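Long-range contacts in colicin-D (Escherichia coli, PDB 5ZNM), which kills Escherichia coli and close relatives by inhibiting protein synthesis, its C-terminal domain being a tRNase preceded by the central domain: residues 16-21 and 272-277; 50-55 and 264-269. All coordinates share one frame; numbering follows the deposited sequence.

Interaction 1: 16-21 and 272-277; sequences AELFSK and TGVEAV
Phe19 and Val274 make the closest hydrocarbon contact between helix 3-22 and the start of strand 274-281: ring atom CD1 of Phe19 lies 3.6 Å from CG1 of Val274. The two side chains run past each other in opposite directions, and the methyl approaches the ring obliquely. At the ring's edge, near its plane, CE1 of Phe19 comes within 3.5 Å of the carbonyl O of Gly273. Leu18 makes a looser approach, its CD1 reaching CA of Gly273 at 4.0 Å, while its CB stands 4.4 Å from Val274 CG1. That methyl thus packs closely on Phe19 and only loosely on Leu18. With CG1 anti to the carbonyl carbon (chi1 -61°), it is this branch of Val274, and not CG2, that meets the ring. No polar bond joins the segments, so the 216 Å² they bury rests on packing alone.

Further out, the strand side is held by its own neighbours. The N of Gly273 is hydrogen-bonded to OD1 of Asp268, and Val274 packs on Trp265 of strand 262-267. A second copy of the protein closes in as well: Gln227 of that subunit bonds to the O of Thr272, and its Gly224 packs on Leu18.

With CA atoms of Leu18 and Gly273 6.5 Å apart, the C-terminal end of helix 3-22, the first helix of this chain, packs against the last residues of a beta-hairpin loop and the first residue of the hairpin's second strand, part of an antiparallel sheet of the central domain.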
ATOM      1  N   ALA A  16     -10.367  -5.844  25.434  1.00 16.18           N
ATOM      2  CA  ALA A  16      -9.463  -6.275  26.492  1.00 17.26           C
ATOM      3  C   ALA A  16      -9.305  -7.791  26.504  1.00 22.71           C
ATOM      4  O   ALA A  16      -8.197  -8.302  26.706  1.00 21.89           O
ATOM      5  CB  ALA A  16      -9.959  -5.787  27.853  1.00 18.82           C
ATOM      6  N   GLU A  17     -10.403  -8.527  26.289  1.00 20.70           N
ATOM      7  CA  GLU A  17     -10.329  -9.987  26.283  1.00 21.04           C
ATOM      8  C   GLU A  17      -9.536 -10.511  25.086  1.00 20.41           C
ATOM      9  O   GLU A  17      -8.743 -11.453  25.225  1.00 22.14           O
ATOM     10  CB  GLU A  17     -11.737 -10.582  26.293  1.00 25.11           C
ATOM     11  CG  GLU A  17     -12.417 -10.452  27.636  1.00 31.06           C
ATOM     12  CD  GLU A  17     -13.824 -11.022  27.645  1.00 42.58           C
ATOM     13  OE1 GLU A  17     -14.430 -11.157  26.562  1.00 44.97           O
ATOM     14  OE2 GLU A  17     -14.320 -11.332  28.749  1.00 52.43           O
ATOM     15  N   LEU A  18      -9.752  -9.937  23.900  1.00 18.22           N
ATOM     16  CA  LEU A  18      -8.973 -10.343  22.724  1.00 21.12           C
ATOM     17  C   LEU A  18      -7.509  -9.992  22.895  1.00 19.17           C
ATOM     18  O   LEU A  18      -6.621 -10.797  22.576  1.00 18.84           O
ATOM     19  CB  LEU A  18      -9.508  -9.669  21.457  1.00 17.98           C
ATOM     20  CG  LEU A  18     -10.766 -10.241  20.826  1.00 21.88           C
ATOM     21  CD1 LEU A  18     -11.344  -9.263  19.812  1.00 20.96           C
ATOM     22  CD2 LEU A  18     -10.449 -11.569  20.166  1.00 20.78           C
ATOM     23  N   PHE A  19      -7.240  -8.768  23.355  1.00 18.50           N
ATOM     24  CA  PHE A  19      -5.859  -8.349  23.562  1.00 16.91           C
ATOM     25  C   PHE A  19      -5.172  -9.246  24.579  1.00 21.82           C
ATOM     26  O   PHE A  19      -3.999  -9.594  24.412  1.00 22.10           O
ATOM     27  CB  PHE A  19      -5.794  -6.903  24.034  1.00 14.10           C
ATOM     28  CG  PHE A  19      -5.903  -5.868  22.927  1.00 21.20           C
ATOM     29  CD1 PHE A  19      -6.515  -6.158  21.709  1.00 17.87           C
ATOM     30  CD2 PHE A  19      -5.403  -4.589  23.131  1.00 19.83           C
ATOM     31  CE1 PHE A  19      -6.609  -5.194  20.725  1.00 18.54           C
ATOM     32  CE2 PHE A  19      -5.511  -3.610  22.147  1.00 17.70           C
ATOM     33  CZ  PHE A  19      -6.089  -3.921  20.935  1.00 17.44           C
ATOM     34  N   SER A  20      -5.890  -9.641  25.633  1.00 18.15           N
ATOM     35  CA  SER A  20      -5.289 -10.502  26.651  1.00 20.62           C
ATOM     36  C   SER A  20      -4.852 -11.834  26.061  1.00 22.11           C
ATOM     37  O   SER A  20      -3.723 -12.282  26.286  1.00 23.04           O
ATOM     38  CB  SER A  20      -6.265 -10.736  27.808  1.00 21.07           C
ATOM     39  OG  SER A  20      -5.653 -11.589  28.759  1.00 25.13           O
ATOM     40  N   LYS A  21      -5.736 -12.488  25.303  1.00 22.09           N
ATOM     41  CA  LYS A  21      -5.375 -13.766  24.697  1.00 21.95           C
ATOM     42  C   LYS A  21      -4.242 -13.619  23.693  1.00 25.12           C
ATOM     43  O   LYS A  21      -3.430 -14.542  23.537  1.00 23.64           O
ATOM     44  CB  LYS A  21      -6.581 -14.393  24.009  1.00 23.53           C
ATOM     45  CG  LYS A  21      -7.735 -14.714  24.933  1.00 34.11           C
ATOM     46  CD  LYS A  21      -8.832 -15.402  24.142  1.00 49.58           C
ATOM     47  CE  LYS A  21     -10.184 -14.743  24.369  1.00 59.93           C
ATOM     48  NZ  LYS A  21     -11.303 -15.573  23.834  1.00 63.85           N
ATOM     49  N   THR A 272      -9.771  -2.316  17.581  1.00 16.58           N
ATOM     50  CA  THR A 272     -10.578  -2.936  18.625  1.00 21.06           C
ATOM     51  C   THR A 272     -10.508  -4.453  18.606  1.00 18.22           C
ATOM     52  O   THR A 272     -11.068  -5.099  19.498  1.00 19.62           O
ATOM     53  CB  THR A 272     -12.043  -2.491  18.488  1.00 22.93           C
ATOM     54  OG1 THR A 272     -12.507  -2.784  17.160  1.00 20.72           O
ATOM     55  CG2 THR A 272     -12.149  -0.996  18.753  1.00 18.23           C
ATOM     56  N   GLY A 273      -9.855  -5.033  17.605  1.00 17.28           N
ATOM     57  CA  GLY A 273      -9.644  -6.463  17.516  1.00 15.21           C
ATOM     58  C   GLY A 273      -8.183  -6.747  17.203  1.00 12.66           C
ATOM     59  O   GLY A 273      -7.340  -5.861  17.373  1.00 16.10           O
ATOM     60  N   VAL A 274      -7.859  -7.960  16.751  1.00 15.62           N
ATOM     61  CA  VAL A 274      -6.465  -8.369  16.582  1.00 15.31           C
ATOM     62  C   VAL A 274      -6.279  -9.106  15.262  1.00 15.49           C
ATOM     63  O   VAL A 274      -7.224  -9.650  14.681  1.00 21.78           O
ATOM     64  CB  VAL A 274      -5.956  -9.264  17.749  1.00 15.38           C
ATOM     65  CG1 VAL A 274      -6.021  -8.517  19.076  1.00 16.31           C
ATOM     66  CG2 VAL A 274      -6.751 -10.548  17.834  1.00 15.56           C
ATOM     67  N   GLU A 275      -5.028  -9.126  14.793  1.00 17.26           N
ATOM     68  CA  GLU A 275      -4.677  -9.859  13.583  1.00 15.33           C
ATOM     69  C   GLU A 275      -3.313 -10.500  13.756  1.00 16.62           C
ATOM     70  O   GLU A 275      -2.405  -9.902  14.343  1.00 18.42           O
ATOM     71  CB  GLU A 275      -4.666  -8.957  12.333  1.00 21.00           C
ATOM     72  CG  GLU A 275      -3.788  -7.747  12.435  1.00 29.77           C
ATOM     73  CD  GLU A 275      -3.700  -6.974  11.119  1.00 33.70           C
ATOM     74  OE1 GLU A 275      -4.729  -6.840  10.409  1.00 33.55           O
ATOM     75  OE2 GLU A 275      -2.599  -6.494  10.804  1.00 24.36           O
ATOM     76  N   ALA A 276      -3.183 -11.725  13.258  1.00 14.69           N
ATOM     77  CA  ALA A 276      -1.935 -12.469  13.365  1.00 14.49           C
ATOM     78  C   ALA A 276      -1.011 -12.105  12.206  1.00 15.82           C
ATOM     79  O   ALA A 276      -1.453 -11.968  11.061  1.00 15.16           O
ATOM     80  CB  ALA A 276      -2.204 -13.976  13.365  1.00 14.82           C
ATOM     81  N   VAL A 277       0.271 -11.945  12.518  1.00 18.38           N
ATOM     82  CA  VAL A 277       1.300 -11.561  11.560  1.00 15.30           C
ATOM     83  C   VAL A 277       2.360 -12.657  11.545  1.00 16.78           C
ATOM     84  O   VAL A 277       2.882 -13.033  12.600  1.00 14.67           O
ATOM     85  CB  VAL A 277       1.931 -10.209  11.940  1.00 13.68           C
ATOM     86  CG1 VAL A 277       2.930  -9.742  10.888  1.00 12.65           C
ATOM     87  CG2 VAL A 277       0.862  -9.155  12.174  1.00 13.75           C
TER

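Interaction 2: 50-55 and 264-269; sequences LNNTAS and YWRPDA
Strand 262-267, an outer strand (within this chain) of an antiparallel sheet, meets here the connection between strands 49-51 and 56-61, and Arg266 is the side chain inserted into that bend. O of Thr53 stands 3.2 Å above the plane of the Arg266 guanidinium, over its centre, so the carbonyl directs its oxygen at the face and not at an N-H. NH1 of Arg266 adds a weak hydrogen bond to O of Asn51 (3.3 Å, N-H...O angle 123°). An extended chain from CG to NE (chi2 -175°, chi3 169°) carries the charged group this far; its NE pairs with Glu275 and its NH2 with O of Ser56.

Alongside, ND2 of Asn52 sits at the edge of the Tyr264 ring, 2.9 Å from OH, but the angle is too poor for a hydrogen bond. The same ND2 is 3.5 Å from CB of Arg266. Leu50 CD1 meets CE1 of Tyr264 at 3.8 Å, and CB of Ala54 presses to 3.4 Å from N of Ala269. A water donates to O of Asn52 (2.6 Å) and also to O of Pro267, bridging the backbones.

Strand 207-212 pairs with the Leu50 end, strand 274-281 pairs with strand 262-267, and Pro267 reaches Phe19 of helix 3-22.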
ATOM      1  N   LEU A  50       9.489  -3.998  13.431  1.00 18.93           N
ATOM      2  CA  LEU A  50       8.146  -4.261  12.935  1.00 15.83           C
ATOM      3  C   LEU A  50       7.252  -3.070  13.258  1.00 24.73           C
ATOM      4  O   LEU A  50       7.264  -2.566  14.386  1.00 22.99           O
ATOM      5  CB  LEU A  50       7.561  -5.513  13.591  1.00 20.26           C
ATOM      6  CG  LEU A  50       8.178  -6.860  13.255  1.00 21.65           C
ATOM      7  CD1 LEU A  50       7.842  -7.884  14.332  1.00 19.80           C
ATOM      8  CD2 LEU A  50       7.660  -7.294  11.881  1.00 18.28           C
ATOM      9  N   ASN A  51       6.469  -2.627  12.285  1.00 17.21           N
ATOM     10  CA  ASN A  51       5.460  -1.613  12.538  1.00 15.71           C
ATOM     11  C   ASN A  51       4.110  -2.289  12.723  1.00 17.46           C
ATOM     12  O   ASN A  51       3.807  -3.274  12.047  1.00 22.48           O
ATOM     13  CB  ASN A  51       5.401  -0.599  11.394  1.00 19.58           C
ATOM     14  CG  ASN A  51       6.616   0.298  11.357  1.00 28.54           C
ATOM     15  OD1 ASN A  51       7.286   0.495  12.380  1.00 29.29           O
ATOM     16  ND2 ASN A  51       6.907   0.861  10.178  1.00 25.24           N
ATOM     17  N   ASN A  52       3.289  -1.766  13.639  1.00 15.28           N
ATOM     18  CA  ASN A  52       1.948  -2.311  13.805  1.00 18.65           C
ATOM     19  C   ASN A  52       0.927  -1.638  12.878  1.00 19.01           C
ATOM     20  O   ASN A  52      -0.223  -1.438  13.258  1.00 26.90           O
ATOM     21  CB  ASN A  52       1.507  -2.233  15.270  1.00 18.85           C
ATOM     22  CG  ASN A  52       2.037  -3.400  16.108  1.00 22.01           C
ATOM     23  OD1 ASN A  52       1.754  -3.508  17.308  1.00 27.29           O
ATOM     24  ND2 ASN A  52       2.799  -4.275  15.482  1.00 15.41           N
ATOM     25  N   THR A  53       1.342  -1.280  11.668  1.00 20.79           N
ATOM     26  CA  THR A  53       0.430  -0.905  10.595  1.00 21.52           C
ATOM     27  C   THR A  53      -0.440  -2.097  10.207  1.00 20.74           C
ATOM     28  O   THR A  53       0.068  -3.111   9.728  1.00 18.75           O
ATOM     29  CB  THR A  53       1.257  -0.449   9.396  1.00 21.07           C
ATOM     30  OG1 THR A  53       2.260   0.474   9.852  1.00 25.77           O
ATOM     31  CG2 THR A  53       0.367   0.212   8.343  1.00 18.63           C
ATOM     32  N   ALA A  54      -1.749  -1.988  10.403  1.00 16.66           N
ATOM     33  CA  ALA A  54      -2.587  -3.174  10.273  1.00 18.51           C
ATOM     34  C   ALA A  54      -2.685  -3.626   8.819  1.00 21.92           C
ATOM     35  O   ALA A  54      -2.715  -2.803   7.896  1.00 17.49           O
ATOM     36  CB  ALA A  54      -3.984  -2.907  10.829  1.00 16.37           C
ATOM     37  N   SER A  55      -2.738  -4.946   8.626  1.00 15.87           N
ATOM     38  CA  SER A  55      -2.964  -5.549   7.312  1.00 19.20           C
ATOM     39  C   SER A  55      -1.868  -5.182   6.317  1.00 20.32           C
ATOM     40  O   SER A  55      -2.124  -5.027   5.129  1.00 19.16           O
ATOM     41  CB  SER A  55      -4.336  -5.160   6.745  1.00 20.69           C
ATOM     42  OG  SER A  55      -5.375  -5.670   7.571  1.00 23.97           O
ATOM     43  N   TYR A 264       3.188 -13.226  15.588  1.00 16.46           N
ATOM     44  CA  TYR A 264       2.772 -12.391  16.712  1.00 15.80           C
ATOM     45  C   TYR A 264       1.463 -11.700  16.339  1.00 15.80           C
ATOM     46  O   TYR A 264       1.041 -11.698  15.175  1.00 16.82           O
ATOM     47  CB  TYR A 264       3.856 -11.377  17.109  1.00 12.57           C
ATOM     48  CG  TYR A 264       3.866 -10.103  16.303  1.00 18.15           C
ATOM     49  CD1 TYR A 264       4.183 -10.108  14.943  1.00 19.50           C
ATOM     50  CD2 TYR A 264       3.548  -8.894  16.893  1.00 22.88           C
ATOM     51  CE1 TYR A 264       4.187  -8.935  14.202  1.00 15.77           C
ATOM     52  CE2 TYR A 264       3.540  -7.720  16.160  1.00 19.77           C
ATOM     53  CZ  TYR A 264       3.862  -7.739  14.823  1.00 20.22           C
ATOM     54  OH  TYR A 264       3.844  -6.555  14.110  1.00 19.53           O
ATOM     55  N   TRP A 265       0.807 -11.118  17.345  1.00 15.01           N
ATOM     56  CA  TRP A 265      -0.469 -10.433  17.156  1.00 17.30           C
ATOM     57  C   TRP A 265      -0.293  -8.922  17.274  1.00 17.49           C
ATOM     58  O   TRP A 265       0.474  -8.457  18.119  1.00 17.76           O
ATOM     59  CB  TRP A 265      -1.489 -10.887  18.201  1.00 20.43           C
ATOM     60  CG  TRP A 265      -1.868 -12.306  18.096  1.00 18.29           C
ATOM     61  CD1 TRP A 265      -1.263 -13.366  18.715  1.00 21.20           C
ATOM     62  CD2 TRP A 265      -2.946 -12.845  17.331  1.00 17.43           C
ATOM     63  NE1 TRP A 265      -1.900 -14.529  18.379  1.00 22.42           N
ATOM     64  CE2 TRP A 265      -2.940 -14.240  17.532  1.00 19.43           C
ATOM     65  CE3 TRP A 265      -3.923 -12.280  16.495  1.00 19.89           C
ATOM     66  CZ2 TRP A 265      -3.864 -15.085  16.930  1.00 18.92           C
ATOM     67  CZ3 TRP A 265      -4.847 -13.120  15.896  1.00 19.64           C
ATOM     68  CH2 TRP A 265      -4.808 -14.514  16.117  1.00 21.90           C
ATOM     69  N   ARG A 266      -1.001  -8.165  16.440  1.00 15.70           N
ATOM     70  CA  ARG A 266      -1.102  -6.715  16.531  1.00 16.82           C
ATOM     71  C   ARG A 266      -2.564  -6.317  16.442  1.00 12.40           C
ATOM     72  O   ARG A 266      -3.402  -7.106  15.985  1.00 17.11           O
ATOM     73  CB  ARG A 266      -0.312  -5.981  15.429  1.00 14.46           C
ATOM     74  CG  ARG A 266      -0.770  -6.284  13.997  1.00 13.18           C
ATOM     75  CD  ARG A 266       0.152  -5.592  12.945  1.00 15.46           C
ATOM     76  NE  ARG A 266      -0.124  -6.076  11.598  1.00 18.07           N
ATOM     77  CZ  ARG A 266       0.778  -6.142  10.619  1.00 21.55           C
ATOM     78  NH1 ARG A 266       2.026  -5.744  10.830  1.00 17.12           N
ATOM     79  NH2 ARG A 266       0.433  -6.627   9.433  1.00 16.81           N
ATOM     80  N   PRO A 267      -2.912  -5.107  16.883  1.00 17.63           N
ATOM     81  CA  PRO A 267      -4.301  -4.660  16.731  1.00 19.66           C
ATOM     82  C   PRO A 267      -4.704  -4.633  15.264  1.00 15.99           C
ATOM     83  O   PRO A 267      -3.874  -4.440  14.365  1.00 18.41           O
ATOM     84  CB  PRO A 267      -4.302  -3.255  17.346  1.00 19.00           C
ATOM     85  CG  PRO A 267      -3.153  -3.249  18.319  1.00 14.59           C
ATOM     86  CD  PRO A 267      -2.099  -4.130  17.632  1.00 14.81           C
ATOM     87  N   ASP A 268      -5.994  -4.861  15.021  1.00 15.63           N
ATOM     88  CA  ASP A 268      -6.495  -4.766  13.660  1.00 18.68           C
ATOM     89  C   ASP A 268      -6.665  -3.301  13.255  1.00 15.85           C
ATOM     90  O   ASP A 268      -6.356  -2.370  14.011  1.00 15.08           O
ATOM     91  CB  ASP A 268      -7.788  -5.570  13.498  1.00 21.80           C
ATOM     92  CG  ASP A 268      -8.932  -5.073  14.389  1.00 19.55           C
ATOM     93  OD1 ASP A 268      -8.824  -3.994  15.001  1.00 21.36           O
ATOM     94  OD2 ASP A 268      -9.950  -5.788  14.467  1.00 19.57           O
ATOM     95  N   ALA A 269      -7.114  -3.093  12.014  1.00 15.28           N
ATOM     96  CA  ALA A 269      -7.193  -1.736  11.472  1.00 20.30           C
ATOM     97  C   ALA A 269      -8.124  -0.847  12.300  1.00 18.42           C
ATOM     98  O   ALA A 269      -7.833   0.337  12.519  1.00 17.22           O
ATOM     99  CB  ALA A 269      -7.638  -1.787  10.004  1.00 12.69           C
TER
HETATM  100  O   HOH W   1      -2.445  -1.960  14.444  1.00 24.74           O

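How the interactions relate
From the N terminus of the chain, helix 3-22 comes first, and interaction 1 closes the longer loop by joining its end to residues 272-277, with 250 residues between. Interaction 2 lies wholly within that loop: both 50-55 and 264-269 fall between its ends, with 208 residues between them. The loops thus nest without crossing. The later segments belong to successive antiparallel strands, 262-267 and 274-281, which ties both contacts to one sheet, their centres about 10 Å apart. Glu275 of 272-277 joins the two contacts directly by binding Arg266 and, probably, N of Ser55. Both contacts also touch the second subunit.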